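Local coordinates for cyclase (Streptomyces sp. R1128, PDB 3TFZ), which probably cyclises and aromatises the poly-beta-ketone chain in the R1128 aromatic polyketide pathway, at residues 95-100 / 107-112; 9-14 / 149-154; 51-56 / 64-69; 23-28 / 69-74; 87-92 / 136-141. One frame throughout, in Å; residues are numbered along the deposited sequence.

Interaction 1: residues 95-100 / 107-112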
# COMPACT_ATOMS: atom_id res chain seq x y z
N GLU A 95 -11.36 -0.24 -6.08
CA GLU A 95 -11.71 -1.42 -5.34
C GLU A 95 -11.20 -1.37 -3.94
O GLU A 95 -10.11 -0.89 -3.72
CB GLU A 95 -11.11 -2.70 -6.05
CG GLU A 95 -11.81 -2.95 -7.25
CD GLU A 95 -11.40 -4.27 -7.97
OE1 GLU A 95 -10.40 -4.96 -7.56
OE2 GLU A 95 -12.08 -4.58 -8.99
N TRP A 96 -11.95 -1.96 -3.00
CA TRP A 96 -11.39 -2.48 -1.75
C TRP A 96 -11.12 -3.95 -1.98
O TRP A 96 -11.98 -4.59 -2.53
CB TRP A 96 -12.41 -2.46 -0.62
CG TRP A 96 -12.77 -1.13 -0.13
CD1 TRP A 96 -13.86 -0.43 -0.49
CD2 TRP A 96 -12.09 -0.30 0.90
NE1 TRP A 96 -13.90 0.77 0.18
CE2 TRP A 96 -12.88 0.84 1.09
CE3 TRP A 96 -10.93 -0.48 1.70
CZ2 TRP A 96 -12.55 1.88 2.04
CZ3 TRP A 96 -10.60 0.57 2.69
CH2 TRP A 96 -11.41 1.71 2.82
N ARG A 97 -9.96 -4.46 -1.52
CA ARG A 97 -9.60 -5.85 -1.58
C ARG A 97 -8.96 -6.25 -0.23
O ARG A 97 -7.98 -5.67 0.17
CB ARG A 97 -8.55 -6.06 -2.67
CG ARG A 97 -8.90 -5.48 -4.11
CD ARG A 97 -7.59 -5.29 -4.92
NE ARG A 97 -7.87 -4.82 -6.27
CZ ARG A 97 -6.98 -4.54 -7.20
NH1 ARG A 97 -5.69 -4.68 -6.97
NH2 ARG A 97 -7.38 -4.14 -8.41
N ALA A 98 -9.47 -7.32 0.40
CA ALA A 98 -9.05 -7.87 1.65
C ALA A 98 -8.45 -9.25 1.37
O ALA A 98 -9.15 -10.07 0.92
CB ALA A 98 -10.26 -8.05 2.56
N PHE A 99 -7.18 -9.53 1.64
CA PHE A 99 -6.60 -10.81 1.42
C PHE A 99 -6.32 -11.48 2.79
O PHE A 99 -5.88 -10.82 3.72
CB PHE A 99 -5.32 -10.66 0.67
CG PHE A 99 -5.49 -10.00 -0.71
CD1 PHE A 99 -5.62 -10.77 -1.83
CD2 PHE A 99 -5.31 -8.62 -0.89
CE1 PHE A 99 -5.75 -10.17 -3.05
CE2 PHE A 99 -5.40 -8.07 -2.04
CZ PHE A 99 -5.61 -8.87 -3.18
N THR A 100 -6.67 -12.77 2.94
CA THR A 100 -6.15 -13.59 4.00
C THR A 100 -4.61 -13.65 3.94
O THR A 100 -4.00 -14.13 2.90
CB THR A 100 -6.70 -15.03 3.82
OG1 THR A 100 -8.11 -14.97 4.08
CG2 THR A 100 -6.10 -15.90 4.76
N GLN A 107 -4.43 -8.61 4.72
CA GLN A 107 -3.89 -7.49 3.96
C GLN A 107 -5.10 -6.68 3.38
O GLN A 107 -5.96 -7.25 2.68
CB GLN A 107 -3.03 -8.02 2.81
CG GLN A 107 -2.12 -6.99 2.08
CD GLN A 107 -0.96 -6.61 2.93
OE1 GLN A 107 -0.15 -7.43 3.35
NE2 GLN A 107 -0.86 -5.33 3.21
N LEU A 108 -5.11 -5.38 3.63
CA LEU A 108 -6.22 -4.52 3.20
C LEU A 108 -5.72 -3.51 2.10
O LEU A 108 -4.78 -2.75 2.30
CB LEU A 108 -6.89 -3.76 4.42
CG LEU A 108 -8.10 -2.89 4.00
CD1 LEU A 108 -9.31 -3.74 3.39
CD2 LEU A 108 -8.63 -2.12 5.18
N VAL A 109 -6.37 -3.55 0.95
CA VAL A 109 -6.07 -2.72 -0.16
C VAL A 109 -7.25 -1.84 -0.65
O VAL A 109 -8.39 -2.29 -0.77
CB VAL A 109 -5.52 -3.57 -1.35
CG1 VAL A 109 -5.10 -2.65 -2.56
CG2 VAL A 109 -4.32 -4.40 -0.88
N LEU A 110 -6.90 -0.59 -0.99
CA LEU A 110 -7.81 0.41 -1.52
C LEU A 110 -7.09 1.04 -2.78
O LEU A 110 -5.98 1.51 -2.65
CB LEU A 110 -8.14 1.47 -0.47
CG LEU A 110 -9.04 2.60 -0.96
CD1 LEU A 110 -10.33 2.07 -1.53
CD2 LEU A 110 -9.35 3.55 0.19
N THR A 111 -7.77 0.95 -3.96
CA THR A 111 -7.33 1.53 -5.24
C THR A 111 -8.24 2.69 -5.60
O THR A 111 -9.38 2.84 -5.11
CB THR A 111 -7.23 0.54 -6.47
OG1 THR A 111 -8.52 0.23 -6.90
CG2 THR A 111 -6.54 -0.81 -6.17
N HIS A 112 -7.66 3.58 -6.42
CA HIS A 112 -8.40 4.74 -6.97
C HIS A 112 -8.05 4.91 -8.39
O HIS A 112 -6.88 5.01 -8.67
CB HIS A 112 -8.05 6.04 -6.26
CG HIS A 112 -8.58 6.11 -4.87
ND1 HIS A 112 -7.89 5.61 -3.78
CD2 HIS A 112 -9.69 6.69 -4.37
CE1 HIS A 112 -8.59 5.82 -2.68
NE2 HIS A 112 -9.66 6.52 -3.00
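Trp96 lies across Leu110 and reaches Leu108 from the neighbouring strand. Its CB starts beside the carbonyl oxygen of Val109; with CG anti to the carbonyl carbon (chi1 -70°) the indole turns back over the partner strand. CD2 and CE2 then rest on Leu110 CD1, which sits over the six-membered ring in a CH-pi contact, CD1 3.9 Å from the ring centroid and 16° off the normal. At the far end CH2 of Trp96 meets Leu110 CD2 at 3.8 Å, while CE3 turns to Leu108 CD1 at 4.0 Å. These strands form an antiparallel hairpin of the helix-grip sheet, and the Trp96 face looks to the long helix 131-164, where Val153 lies. Arg97 and Val109 form a hydrogen-bonded pair, Arg97 N to Val109 O and Val109 N to Arg97 O, each 2.8 Å. Arg97 holds Glu95 OE1 through NE at 2.8 Å in a salt bridge, and Thr111 CG2 sits over the middle of its guanidinium. Where residues 95-100 begin, Glu95 N donates to Thr111 OG1 at 3.0 Å. The Phe99 ring takes Val109 CG2 at its edge, on the face turned to the second subunit, whose Phe99 meets it; Gln107 OE1 accepts from Arg97 of that subunit.

Interaction 2: residues 9-14 / 149-154; sequences HTVTVA and DLNAVL
Leu150 and Leu154, one helical turn apart, project from the helix onto the strand, where Val11 and Val13 point back at them. The strand and helix segments run nearly parallel, 14° between their directions, with axes 8.7 Å apart, so the two leucines meet successive inward-facing strand residues. Leu150 carries its CG anti to the carbonyl carbon (chi1 -80°), and its CD1 ends against His9 CB at 3.4 Å. The imidazole of His9 itself leads off along the helix, where NE2 is hydrogen-bonded to Glu143. Val11 is set between the two leucines: CG1 comes to 3.7 Å from Leu154 CD2 and to 4.2 Å from Leu150 CB, the Val11 and Leu154 side chains crossing at a slant. Its other methyl, CG2, meets Asn151 OD1 at 3.7 Å, the two side chains nearly perpendicular, at the more exposed margin. Val13 and Leu154 slide past one another in opposite directions, Val13 CG2 lying 3.9 Å from Leu154 CB. No hydrogen bond crosses this interface. Thr10 and Thr12 point to the other face of the strand, where Thr12 OG1 bonds Arg97 of the second subunit. Strand 5-13 is an outermost strand of the curved antiparallel sheet that wraps the long C-terminal helix, the arrangement that defines the helix-grip, Bet v 1-like fold.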
# COMPACT_ATOMS: atom_id res chain seq x y z
N HIS A 9 -3.03 1.77 -2.20
CA HIS A 9 -2.46 1.94 -0.84
C HIS A 9 -2.84 0.69 -0.06
O HIS A 9 -3.84 0.07 -0.41
CB HIS A 9 -2.97 3.18 -0.11
CG HIS A 9 -2.55 4.48 -0.73
ND1 HIS A 9 -3.11 4.98 -1.90
CD2 HIS A 9 -1.65 5.41 -0.33
CE1 HIS A 9 -2.58 6.16 -2.18
NE2 HIS A 9 -1.69 6.44 -1.24
N THR A 10 -2.09 0.36 1.00
CA THR A 10 -2.38 -0.84 1.75
C THR A 10 -1.99 -0.66 3.21
O THR A 10 -1.15 0.20 3.52
CB THR A 10 -1.72 -2.15 1.07
OG1 THR A 10 -2.25 -3.32 1.63
CG2 THR A 10 -0.14 -2.18 1.08
N VAL A 11 -2.57 -1.53 4.04
CA VAL A 11 -2.32 -1.69 5.50
C VAL A 11 -2.61 -3.17 5.83
O VAL A 11 -3.36 -3.84 5.08
CB VAL A 11 -3.27 -0.66 6.14
CG1 VAL A 11 -4.76 -1.10 6.54
CG2 VAL A 11 -2.60 0.66 6.62
N THR A 12 -1.94 -3.70 6.87
CA THR A 12 -2.04 -5.06 7.37
C THR A 12 -2.93 -4.91 8.56
O THR A 12 -2.57 -4.15 9.45
CB THR A 12 -0.64 -5.60 7.78
OG1 THR A 12 0.14 -5.78 6.62
CG2 THR A 12 -0.74 -6.98 8.34
N VAL A 13 -4.08 -5.60 8.59
CA VAL A 13 -5.06 -5.49 9.72
C VAL A 13 -4.91 -6.69 10.67
O VAL A 13 -4.89 -7.87 10.24
CB VAL A 13 -6.48 -5.39 9.21
CG1 VAL A 13 -7.56 -5.12 10.40
CG2 VAL A 13 -6.58 -4.22 8.15
N ALA A 14 -4.72 -6.42 11.98
CA ALA A 14 -4.56 -7.56 12.88
C ALA A 14 -5.99 -8.08 13.21
O ALA A 14 -6.42 -7.94 14.33
CB ALA A 14 -3.78 -7.15 14.18
N ASP A 149 -8.99 6.42 5.34
CA ASP A 149 -10.00 5.37 5.16
C ASP A 149 -9.47 3.99 5.55
O ASP A 149 -10.13 3.20 6.23
CB ASP A 149 -10.49 5.37 3.66
CG ASP A 149 -11.55 6.49 3.32
OD1 ASP A 149 -11.98 7.28 4.24
OD2 ASP A 149 -11.95 6.57 2.11
N LEU A 150 -8.33 3.63 4.97
CA LEU A 150 -7.59 2.41 5.34
C LEU A 150 -7.43 2.29 6.85
O LEU A 150 -7.69 1.24 7.34
CB LEU A 150 -6.22 2.37 4.63
CG LEU A 150 -6.19 1.90 3.16
CD1 LEU A 150 -4.82 2.13 2.49
CD2 LEU A 150 -6.58 0.38 2.96
N ASN A 151 -6.88 3.31 7.54
CA ASN A 151 -6.70 3.37 9.00
C ASN A 151 -8.06 3.31 9.83
O ASN A 151 -8.13 2.71 10.90
CB ASN A 151 -5.86 4.60 9.42
CG ASN A 151 -4.37 4.48 8.97
OD1 ASN A 151 -3.74 3.39 8.89
ND2 ASN A 151 -3.77 5.65 8.75
N ALA A 152 -9.12 3.92 9.31
CA ALA A 152 -10.48 3.87 9.89
C ALA A 152 -10.89 2.40 9.93
O ALA A 152 -11.32 1.90 10.98
CB ALA A 152 -11.43 4.62 9.03
N VAL A 153 -10.70 1.69 8.81
CA VAL A 153 -11.18 0.33 8.69
C VAL A 153 -10.39 -0.61 9.63
O VAL A 153 -10.96 -1.48 10.28
CB VAL A 153 -11.20 -0.19 7.23
CG1 VAL A 153 -11.63 -1.70 7.21
CG2 VAL A 153 -12.14 0.57 6.40
N LEU A 154 -9.06 -0.44 9.65
CA LEU A 154 -8.15 -1.20 10.48
C LEU A 154 -8.44 -1.00 11.96
O LEU A 154 -8.57 -2.00 12.66
CB LEU A 154 -6.71 -0.82 10.11
CG LEU A 154 -5.37 -0.72 10.88
CD1 LEU A 154 -5.28 -0.65 12.48
CD2 LEU A 154 -4.18 -1.40 10.22

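Interaction 3: residues 51-56 / 64-69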
# COMPACT_ATOMS: atom_id res chain seq x y z
N VAL A 51 -26.29 1.45 -3.65
CA VAL A 51 -26.03 2.79 -4.13
C VAL A 51 -26.20 3.72 -2.93
O VAL A 51 -27.23 3.72 -2.20
CB VAL A 51 -26.94 3.21 -5.34
CG1 VAL A 51 -26.57 4.62 -5.88
CG2 VAL A 51 -26.87 2.21 -6.46
N VAL A 52 -25.25 4.62 -2.80
CA VAL A 52 -25.09 5.26 -1.50
C VAL A 52 -24.70 6.72 -1.68
O VAL A 52 -23.77 7.07 -2.39
CB VAL A 52 -24.10 4.38 -0.54
CG1 VAL A 52 -22.80 4.99 -0.43
CG2 VAL A 52 -24.60 4.29 0.81
N ARG A 53 -25.45 7.58 -1.02
CA ARG A 53 -25.13 8.99 -0.93
C ARG A 53 -24.25 9.34 0.32
O ARG A 53 -24.55 8.94 1.39
CB ARG A 53 -26.43 9.76 -0.95
CG ARG A 53 -26.29 11.17 -0.64
CD ARG A 53 -25.18 11.66 -1.41
NE ARG A 53 -25.36 13.06 -1.83
CZ ARG A 53 -26.41 13.49 -2.50
NH1 ARG A 53 -27.42 12.64 -2.67
NH2 ARG A 53 -26.47 14.78 -2.91
N LEU A 54 -23.14 10.06 0.12
CA LEU A 54 -22.13 10.30 1.18
C LEU A 54 -21.84 11.77 1.34
O LEU A 54 -21.58 12.45 0.40
CB LEU A 54 -20.84 9.52 0.87
CG LEU A 54 -20.92 7.97 0.95
CD1 LEU A 54 -20.05 7.22 -0.04
CD2 LEU A 54 -20.57 7.52 2.35
N HIS A 55 -21.84 12.25 2.56
CA HIS A 55 -21.33 13.62 2.96
C HIS A 55 -20.01 13.41 3.71
O HIS A 55 -19.99 12.74 4.72
CB HIS A 55 -22.37 14.45 3.83
CG HIS A 55 -23.69 14.64 3.13
ND1 HIS A 55 -24.53 13.58 2.82
CD2 HIS A 55 -24.24 15.75 2.57
CE1 HIS A 55 -25.55 14.05 2.12
NE2 HIS A 55 -25.42 15.36 1.98
N VAL A 56 -18.95 14.01 3.16
CA VAL A 56 -17.55 13.77 3.57
C VAL A 56 -16.81 15.12 3.57
O VAL A 56 -16.74 15.77 2.53
CB VAL A 56 -16.81 12.78 2.65
CG1 VAL A 56 -15.35 12.51 3.14
CG2 VAL A 56 -17.63 11.42 2.46
N THR A 64 -20.14 16.20 -1.33
CA THR A 64 -21.20 15.28 -1.48
C THR A 64 -20.91 14.42 -2.73
O THR A 64 -20.51 14.94 -3.74
CB THR A 64 -22.56 16.00 -1.45
OG1 THR A 64 -23.54 15.04 -1.15
CG2 THR A 64 -22.93 16.57 -2.76
N TRP A 65 -21.07 13.10 -2.62
CA TRP A 65 -21.06 12.26 -3.79
C TRP A 65 -21.92 11.03 -3.57
O TRP A 65 -22.38 10.71 -2.46
CB TRP A 65 -19.61 11.87 -4.24
CG TRP A 65 -18.83 11.12 -3.25
CD1 TRP A 65 -19.01 9.80 -2.88
CD2 TRP A 65 -17.76 11.63 -2.41
NE1 TRP A 65 -18.12 9.46 -1.86
CE2 TRP A 65 -17.35 10.55 -1.55
CE3 TRP A 65 -17.12 12.89 -2.30
CZ2 TRP A 65 -16.27 10.66 -0.66
CZ3 TRP A 65 -16.07 13.02 -1.36
CH2 TRP A 65 -15.65 11.91 -0.57
N THR A 66 -22.12 10.33 -4.69
CA THR A 66 -22.93 9.13 -4.79
C THR A 66 -22.09 8.01 -5.41
O THR A 66 -21.61 8.20 -6.47
CB THR A 66 -24.13 9.43 -5.72
OG1 THR A 66 -25.08 10.15 -4.97
CG2 THR A 66 -24.80 8.16 -6.18
N SER A 67 -21.96 6.86 -4.74
CA SER A 67 -21.34 5.71 -5.41
C SER A 67 -22.15 4.50 -5.47
O SER A 67 -22.97 4.20 -4.55
CB SER A 67 -20.02 5.28 -4.76
OG SER A 67 -20.29 5.25 -3.42
N ARG A 68 -21.90 3.78 -6.57
CA ARG A 68 -22.40 2.42 -6.75
C ARG A 68 -21.32 1.49 -6.26
O ARG A 68 -20.20 1.50 -6.79
CB ARG A 68 -22.82 2.12 -8.15
CG ARG A 68 -23.39 0.67 -8.26
CD ARG A 68 -23.68 0.23 -9.74
NE ARG A 68 -25.05 0.68 -10.02
CZ ARG A 68 -26.13 -0.08 -9.78
NH1 ARG A 68 -25.96 -1.35 -9.34
NH2 ARG A 68 -27.36 0.40 -10.02
N ARG A 69 -21.64 0.76 -5.18
CA ARG A 69 -20.75 -0.33 -4.62
C ARG A 69 -21.23 -1.69 -5.02
O ARG A 69 -22.40 -2.03 -4.75
CB ARG A 69 -20.66 -0.28 -3.09
CG ARG A 69 -20.09 1.13 -2.59
CD ARG A 69 -20.61 1.50 -1.19
NE ARG A 69 -20.75 0.40 -0.16
CZ ARG A 69 -19.78 -0.03 0.65
NH1 ARG A 69 -18.56 0.52 0.58
NH2 ARG A 69 -20.02 -1.01 1.54
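Arg53 NE donates to Thr64 OG1 at 2.8 Å, nearly straight at 173° and in the guanidinium plane; NH2 adds only a weak bond to the same oxygen. The Arg53 chain is bent at chi2 and chi3 to bring its end across to Thr64, whose OG1 also lies over one face of the His55 ring. Both strands belong to a beta hairpin of the helix-grip sheet, and Leu54-Trp65 and Val52-Ser67 are its hydrogen-bonded pairs. Leu54 N meets Trp65 O at 2.8 Å; Val52 N reaches Ser67 O at 2.9 Å. On the face carrying Leu54, Trp65 and Ser67, the indole is swung between the backbone N and carbonyl carbon (chi1 61°), which lays it across the partner strand. Its NE1 comes 3.5 Å from Leu54 CD1. Trp65 NE1 and Ser67 OG also bond the sulfonate buffer molecule CXS, which probably came from the crystallisation liquor but is consistent with a pocket on this face. The other face holds Arg68; Val51 CG2 lies over one face of its guanidinium, offset toward the rim, 3.9 Å above the plane. At the far end of the indole, Val56 CG2 packs on Trp65 CZ2 at 3.5 Å.

Interaction 4: residues 23-28 / 69-74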
# COMPACT_ATOMS: atom_id res chain seq x y z
N VAL A 23 -16.90 -5.16 8.34
CA VAL A 23 -16.75 -3.74 8.52
C VAL A 23 -16.88 -3.01 7.11
O VAL A 23 -17.59 -1.98 6.98
CB VAL A 23 -15.39 -3.46 9.21
CG1 VAL A 23 -14.94 -2.00 9.19
CG2 VAL A 23 -15.36 -4.05 10.67
N LEU A 24 -16.23 -3.53 6.07
CA LEU A 24 -16.34 -2.94 4.78
C LEU A 24 -17.76 -2.95 4.27
O LEU A 24 -18.16 -1.92 3.76
CB LEU A 24 -15.41 -3.65 3.71
CG LEU A 24 -13.88 -3.57 3.92
CD1 LEU A 24 -13.21 -4.46 2.97
CD2 LEU A 24 -13.45 -2.15 3.77
N ALA A 25 -18.46 -4.12 4.31
CA ALA A 25 -19.83 -4.30 3.80
C ALA A 25 -20.91 -3.39 4.45
O ALA A 25 -21.97 -3.10 3.80
CB ALA A 25 -20.33 -5.77 3.80
N ASP A 26 -20.72 -3.01 5.72
CA ASP A 26 -21.83 -2.31 6.42
C ASP A 26 -21.70 -0.79 6.24
O ASP A 26 -21.24 -0.08 7.17
CB ASP A 26 -21.77 -2.77 7.89
CG ASP A 26 -22.88 -2.17 8.81
OD1 ASP A 26 -23.92 -1.66 8.31
OD2 ASP A 26 -22.64 -2.18 10.08
N VAL A 27 -22.01 -0.27 5.03
CA VAL A 27 -21.94 1.16 4.82
C VAL A 27 -22.78 2.02 5.85
O VAL A 27 -22.45 3.18 6.05
CB VAL A 27 -22.44 1.66 3.49
CG1 VAL A 27 -21.39 2.17 2.57
CG2 VAL A 27 -23.58 0.90 2.94
N LEU A 28 -23.90 1.51 6.37
CA LEU A 28 -24.61 2.22 7.45
C LEU A 28 -23.66 2.59 8.64
O LEU A 28 -23.90 3.56 9.31
CB LEU A 28 -25.76 1.40 7.99
CG LEU A 28 -27.28 1.48 7.68
CD1 LEU A 28 -27.69 2.52 6.66
CD2 LEU A 28 -27.96 0.08 7.47
N ARG A 69 -21.64 0.76 -5.18
CA ARG A 69 -20.75 -0.33 -4.62
C ARG A 69 -21.23 -1.69 -5.02
O ARG A 69 -22.40 -2.03 -4.75
CB ARG A 69 -20.66 -0.28 -3.09
CG ARG A 69 -20.09 1.13 -2.59
CD ARG A 69 -20.61 1.50 -1.19
NE ARG A 69 -20.75 0.40 -0.16
CZ ARG A 69 -19.78 -0.03 0.65
NH1 ARG A 69 -18.56 0.52 0.58
NH2 ARG A 69 -20.02 -1.01 1.54
N ASP A 70 -20.37 -2.45 -5.71
CA ASP A 70 -20.71 -3.80 -6.10
C ASP A 70 -19.98 -4.67 -5.13
O ASP A 70 -18.77 -4.67 -5.14
CB ASP A 70 -20.29 -4.07 -7.54
CG ASP A 70 -21.22 -3.28 -8.59
OD1 ASP A 70 -22.50 -3.35 -8.44
OD2 ASP A 70 -20.70 -2.57 -9.54
N LEU A 71 -20.69 -5.39 -4.27
CA LEU A 71 -20.06 -6.11 -3.18
C LEU A 71 -19.92 -7.60 -3.53
O LEU A 71 -20.87 -8.21 -3.99
CB LEU A 71 -20.87 -5.95 -1.86
CG LEU A 71 -20.92 -4.57 -1.09
CD1 LEU A 71 -22.01 -3.67 -1.65
CD2 LEU A 71 -21.18 -4.86 0.38
N ASP A 72 -18.74 -8.18 -3.31
CA ASP A 72 -18.46 -9.57 -3.73
C ASP A 72 -17.73 -10.24 -2.58
O ASP A 72 -16.48 -10.21 -2.51
CB ASP A 72 -17.56 -9.51 -4.97
CG ASP A 72 -17.37 -10.87 -5.62
OD1 ASP A 72 -17.09 -10.90 -6.83
OD2 ASP A 72 -17.48 -11.89 -4.96
N PRO A 73 -18.50 -10.74 -1.61
CA PRO A 73 -17.90 -11.33 -0.42
C PRO A 73 -17.06 -12.58 -0.73
O PRO A 73 -16.13 -12.89 0.01
CB PRO A 73 -19.12 -11.67 0.45
CG PRO A 73 -20.32 -11.66 -0.48
CD PRO A 73 -20.00 -10.70 -1.55
N ALA A 74 -17.33 -13.29 -1.82
CA ALA A 74 -16.62 -14.55 -2.05
C ALA A 74 -15.24 -14.14 -2.56
O ALA A 74 -14.20 -14.72 -2.18
CB ALA A 74 -17.37 -15.44 -3.04
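A helix end meets a strand here through one arginine and a small apolar patch: residues 23-25 finish helix 17-25, and Arg69 and Leu71 lie on strand 61-72 of the curved sheet that this helix and the long C-terminal helix pack against. Arg69 reaches over with its chain bent at chi3 (38°), and NH2 donates to Leu24 O at 3.0 Å, 165° at the hydrogen. Leu24 O lies in the guanidinium plane, at its edge, with Ala25 O also near that edge at 3.6 Å from NH2. Val27 comes from the opposite direction and sets CG1 over the centre of one guanidinium face, 3.3 Å from Arg69 CZ. Beside this, Ala25 CB touches Leu71 CD2 at 3.6 Å, an apolar contact between helix end and strand. Gln50 OE1 and Tyr30 OH take hydrogen bonds from Arg69 NE and NH1, and Leu24 O is also bonded to Tyr30 OH. Three groups therefore fix the rotation of a buried guanidinium that carries a methyl on one face. Its positive charge stands at the C-terminal end of helix 17-25, where it would probably be favoured by the partial negative charge of the helix dipole.

Interaction 5: residues 87-92 / 136-141; sequences PIVGHM and EMLEAV
Leu138 of the long helix and Ile88 make the tight part of this contact, at the place where the grip helix passes the start of strand 89-100 in the helix-grip fold. The two side chains slide past each other in opposite directions: Ile88 CD1 lies 3.7 Å from Leu138 CG and close to Leu138 CB. Ile88 CG1 stands between the backbone N and the carbonyl carbon (chi1 64°), a placing that sends CD1 out to the helix. Val89 crosses Leu138 at about a right angle, with Val89 CG2 on Leu138 CD2 at 3.8 Å. Phe114 of strand 105-116 packs on Leu138 too. Toward solvent the contact thins out: there Met137 touches Ile88 through its CG alone, at 3.9 Å from Ile88 CD1, and its chain runs on extended. No hydrogen bond joins the segments. The strand carries a classic beta bulge at Gly90 and His91, both facing Val115, where the chain turns a corner, and His91 points away from the helix. Beyond the bulge Met92 turns inward again, near the bound CXS molecule. Its chain, bent at chi2 and chi3, brings Met92 CE to 4.0 Å from Leu138 CD2.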
# COMPACT_ATOMS: atom_id res chain seq x y z
N PRO A 87 -17.18 18.76 -7.46
CA PRO A 87 -16.95 19.63 -8.70
C PRO A 87 -15.62 19.46 -9.49
O PRO A 87 -15.65 19.55 -10.69
CB PRO A 87 -17.13 21.08 -8.22
CG PRO A 87 -18.03 20.91 -6.96
CD PRO A 87 -17.68 19.53 -6.31
N ILE A 88 -14.51 19.20 -8.85
CA ILE A 88 -13.23 19.14 -9.55
C ILE A 88 -13.00 17.71 -10.08
O ILE A 88 -12.01 17.45 -10.76
CB ILE A 88 -12.06 19.60 -8.65
CG1 ILE A 88 -11.93 18.63 -7.44
CG2 ILE A 88 -12.29 21.13 -8.23
CD1 ILE A 88 -10.44 18.21 -7.07
N VAL A 89 -13.96 16.81 -9.82
CA VAL A 89 -13.71 15.37 -10.13
C VAL A 89 -14.45 15.02 -11.34
O VAL A 89 -15.65 15.37 -11.45
CB VAL A 89 -14.11 14.40 -8.94
CG1 VAL A 89 -14.15 12.92 -9.38
CG2 VAL A 89 -13.24 14.62 -7.79
N GLY A 90 -13.78 14.34 -12.26
CA GLY A 90 -14.43 14.03 -13.54
C GLY A 90 -14.73 12.58 -13.46
O GLY A 90 -15.81 12.15 -13.85
N HIS A 91 -13.82 11.76 -12.87
CA HIS A 91 -14.15 10.33 -12.73
C HIS A 91 -13.51 9.80 -11.49
O HIS A 91 -12.44 10.27 -11.14
CB HIS A 91 -13.74 9.55 -13.99
CG HIS A 91 -14.61 9.90 -15.20
ND1 HIS A 91 -14.29 10.90 -16.12
CD2 HIS A 91 -15.82 9.39 -15.61
CE1 HIS A 91 -15.22 10.94 -17.06
NE2 HIS A 91 -16.16 10.05 -16.77
N MET A 92 -14.15 8.79 -10.87
CA MET A 92 -13.64 8.23 -9.62
C MET A 92 -14.18 6.81 -9.35
O MET A 92 -15.38 6.65 -9.04
CB MET A 92 -13.98 9.12 -8.40
CG MET A 92 -13.38 8.58 -7.05
SD MET A 92 -11.63 8.82 -6.93
CE MET A 92 -11.52 10.64 -7.02
N GLU A 136 -3.58 18.92 -8.98
CA GLU A 136 -2.73 19.02 -7.84
C GLU A 136 -3.59 18.87 -6.61
O GLU A 136 -3.22 18.12 -5.75
CB GLU A 136 -2.03 20.37 -7.90
CG GLU A 136 -1.27 20.71 -6.70
CD GLU A 136 0.15 20.23 -6.86
OE1 GLU A 136 0.52 20.17 -8.04
OE2 GLU A 136 0.87 19.92 -5.86
N MET A 137 -4.73 19.55 -6.55
CA MET A 137 -5.65 19.42 -5.44
C MET A 137 -6.26 17.97 -5.28
O MET A 137 -6.39 17.45 -4.18
CB MET A 137 -6.78 20.43 -5.62
CG MET A 137 -7.93 20.12 -4.70
SD MET A 137 -9.15 21.37 -4.48
CE MET A 137 -10.28 20.40 -3.41
N LEU A 138 -6.67 17.37 -6.40
CA LEU A 138 -7.15 15.97 -6.41
C LEU A 138 -6.11 14.97 -6.01
O LEU A 138 -6.44 14.09 -5.30
CB LEU A 138 -7.69 15.56 -7.78
CG LEU A 138 -9.06 14.84 -7.93
CD1 LEU A 138 -9.08 13.96 -9.09
CD2 LEU A 138 -9.65 14.16 -6.77
N GLU A 139 -4.86 15.04 -6.46
CA GLU A 139 -3.86 14.11 -5.86
C GLU A 139 -3.79 14.21 -4.34
O GLU A 139 -3.68 13.14 -3.71
CB GLU A 139 -2.38 14.30 -6.32
CG GLU A 139 -2.15 14.27 -7.73
CD GLU A 139 -1.98 12.93 -8.39
OE1 GLU A 139 -1.46 11.91 -7.78
OE2 GLU A 139 -2.31 12.93 -9.61
N ALA A 140 -3.82 15.44 -3.78
CA ALA A 140 -3.63 15.66 -2.35
C ALA A 140 -4.77 15.01 -1.55
O ALA A 140 -4.55 14.46 -0.46
CB ALA A 140 -3.49 17.14 -2.00
N VAL A 141 -5.94 15.02 -2.14
CA VAL A 141 -7.19 14.73 -1.46
C VAL A 141 -7.37 13.17 -1.56
O VAL A 141 -7.77 12.49 -0.62
CB VAL A 141 -8.34 15.53 -2.22
CG1 VAL A 141 -9.63 14.62 -2.41
CG2 VAL A 141 -8.55 16.99 -1.59

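Overall arrangement
From the N terminus, strand 5-13 opens interaction 2, whose long loop closes only at helix 131-164 and encloses the other four contacts. Within it, interaction 4 joins the end of helix 17-25 to strand 61-72, and the hairpin of interaction 3 nests inside that loop, sharing Arg69 with it. Later, interaction 5 ties the start of strand 89-100 to the long helix and surrounds the hairpin of interaction 1. Interactions 3 and 4 thus close before 5 and 1 open, and none cross. Val153 and Leu24 bring interactions 2 and 4 together, and Leu24 packs on Trp96 of interaction 1. Strands 105-116 and 5-13 join interactions 1 and 2 directly, beside the second subunit.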